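PDB 2PF5: tumor necrosis factor-inducible gene 6 protein from Homo sapiens, which binds hyaluronan and other matrix components through its Link domain and transfers heavy chains from inter-alpha-inhibitor to hyaluronan during tissue remodelling. Local coordinates for residues 12-16 against 17-21. Residues are numbered along the deposited sequence; the frame is centred on the assembly and turned at random.
Sequences YKLTY and AEAKA
A capping box formed by Thr15 and Glu18 closes the N-terminal end of helix 16-25 in this Link module, with Thr15 as the N-cap. Each residue binds the backbone of the other. Thr15 OG1 accepts from Glu18 N at 3.2 Å. In the other direction, Thr15 N gives a nearly straight bond of 3.1 Å to Glu18 OE1. With OG1 between its backbone N and carbonyl carbon (chi1 63°), the Thr15 hydroxyl is directed forward to Glu18 N. Glu18 starts with CG beside its own backbone N (chi1 -70°) and then runs extended, which carries the carboxylate back across the Thr15 side chain. Its OE1 is met on the anti side, with the donor 32° out of the carboxylate plane, while the CG methylene lies against the threonine hydroxyl, 3.1 Å from OG1. Glu18 N, in the first turn, has no acceptor from a preceding helical turn, and the Thr15 hydroxyl supplies one; in return the carboxylate takes the N-H of the N-cap residue. The glutamate's negative charge, close to the positive end of the helix dipole, is probably stabilised there.

Regular helical bonding follows at once: Ala19 N donates to Thr15 O (2.8 Å) and Lys20 N to Tyr16 O (3.0 Å). Leu14 meets Glu18 and Ala19, four and five residues on. Its CD2 touches Glu18 CB at 3.9 Å, and its CB packs on Ala19 CB in a buried pair.

Leu14 and Ala19 together rest on Ala90 of strand 89-93, and Ala19, Tyr16 and Lys20 reach Leu30 of strand 29-30. The Tyr16 ring also meets Trp51 and makes a cation-pi contact with Arg84, while Leu14 O accepts from Trp51 NE1, joining the loop before the helix to strand 50-51.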
loop_
_atom_site.group_PDB
_atom_site.type_symbol
_atom_site.label_atom_id
_atom_site.label_comp_id
_atom_site.label_asym_id
_atom_site.label_seq_id
_atom_site.Cartn_x
_atom_site.Cartn_y
_atom_site.Cartn_z
ATOM N N TYR A 12 -8.176 -3.317 6.510
ATOM C CA TYR A 12 -7.646 -2.271 7.410
ATOM C C TYR A 12 -7.339 -2.820 8.807
ATOM O O TYR A 12 -7.928 -2.396 9.818
ATOM C CB TYR A 12 -8.586 -1.041 7.478
ATOM C CG TYR A 12 -8.801 -0.283 6.162
ATOM C CD1 TYR A 12 -7.958 -0.461 5.048
ATOM C CD2 TYR A 12 -9.822 0.642 6.055
ATOM C CE1 TYR A 12 -8.182 0.244 3.857
ATOM C CE2 TYR A 12 -10.046 1.351 4.888
ATOM C CZ TYR A 12 -9.218 1.169 3.800
ATOM O OH TYR A 12 -9.485 1.903 2.663
ATOM N N LYS A 13 -6.434 -3.788 8.857
ATOM C CA LYS A 13 -6.072 -4.419 10.110
ATOM C C LYS A 13 -4.545 -4.556 10.282
ATOM O O LYS A 13 -4.083 -5.249 11.188
ATOM C CB LYS A 13 -6.816 -5.764 10.224
ATOM C CG LYS A 13 -8.180 -5.609 10.917
ATOM C CD LYS A 13 -9.192 -6.580 10.400
ATOM C CE LYS A 13 -10.569 -6.320 11.021
ATOM N NZ LYS A 13 -10.618 -6.517 12.507
ATOM N N LEU A 14 -3.761 -3.879 9.435
ATOM C CA LEU A 14 -2.303 -3.908 9.568
ATOM C C LEU A 14 -1.744 -2.578 10.051
ATOM O O LEU A 14 -2.023 -1.537 9.468
ATOM C CB LEU A 14 -1.591 -4.275 8.241
ATOM C CG LEU A 14 -1.959 -5.639 7.636
ATOM C CD1 LEU A 14 -1.530 -5.625 6.157
ATOM C CD2 LEU A 14 -1.293 -6.748 8.365
ATOM N N THR A 15 -0.927 -2.622 11.111
ATOM C CA THR A 15 -0.135 -1.451 11.501
ATOM C C THR A 15 0.973 -1.310 10.472
ATOM O O THR A 15 1.184 -2.226 9.646
ATOM C CB THR A 15 0.501 -1.611 12.895
ATOM O OG1 THR A 15 1.420 -2.711 12.849
ATOM C CG2 THR A 15 -0.582 -1.869 13.995
ATOM N N TYR A 16 1.700 -0.194 10.520
ATOM C CA TYR A 16 2.816 0.017 9.614
ATOM C C TYR A 16 3.836 -1.119 9.730
ATOM O O TYR A 16 4.265 -1.679 8.730
ATOM C CB TYR A 16 3.514 1.358 9.884
ATOM C CG TYR A 16 4.728 1.579 8.999
ATOM C CD1 TYR A 16 4.590 1.592 7.604
ATOM C CD2 TYR A 16 6.006 1.769 9.544
ATOM C CE1 TYR A 16 5.687 1.773 6.771
ATOM C CE2 TYR A 16 7.131 1.986 8.700
ATOM C CZ TYR A 16 6.950 1.964 7.317
ATOM O OH TYR A 16 7.991 2.186 6.440
ATOM N N ALA A 17 4.226 -1.450 10.962
ATOM C CA ALA A 17 5.232 -2.523 11.173
ATOM C C ALA A 17 4.711 -3.865 10.651
ATOM O O ALA A 17 5.491 -4.667 10.129
ATOM C CB ALA A 17 5.616 -2.646 12.698
ATOM N N GLU A 18 3.421 -4.136 10.830
ATOM C CA GLU A 18 2.838 -5.395 10.379
ATOM C C GLU A 18 2.784 -5.450 8.855
ATOM O O GLU A 18 3.064 -6.493 8.234
ATOM C CB GLU A 18 1.436 -5.570 10.948
ATOM C CG GLU A 18 1.496 -5.829 12.445
ATOM C CD GLU A 18 0.143 -5.865 13.114
ATOM O OE1 GLU A 18 -0.849 -5.298 12.584
ATOM O OE2 GLU A 18 0.107 -6.435 14.228
ATOM N N ALA A 19 2.392 -4.331 8.270
ATOM C CA ALA A 19 2.402 -4.205 6.800
ATOM C C ALA A 19 3.809 -4.492 6.225
ATOM O O ALA A 19 3.980 -5.279 5.275
ATOM C CB ALA A 19 1.950 -2.820 6.412
ATOM N N LYS A 20 4.815 -3.821 6.758
ATOM C CA LYS A 20 6.187 -4.067 6.373
ATOM C C LYS A 20 6.594 -5.547 6.534
ATOM O O LYS A 20 7.216 -6.135 5.641
ATOM C CB LYS A 20 7.090 -3.113 7.181
ATOM C CG LYS A 20 8.542 -3.130 6.853
ATOM C CD LYS A 20 9.157 -1.826 7.354
ATOM C CE LYS A 20 10.637 -1.977 7.567
ATOM N NZ LYS A 20 11.230 -0.692 8.069
ATOM N N ALA A 21 6.268 -6.160 7.685
ATOM C CA ALA A 21 6.518 -7.579 7.910
ATOM C C ALA A 21 5.808 -8.526 6.913
ATOM O O ALA A 21 6.395 -9.523 6.457
ATOM C CB ALA A 21 6.162 -7.948 9.418
#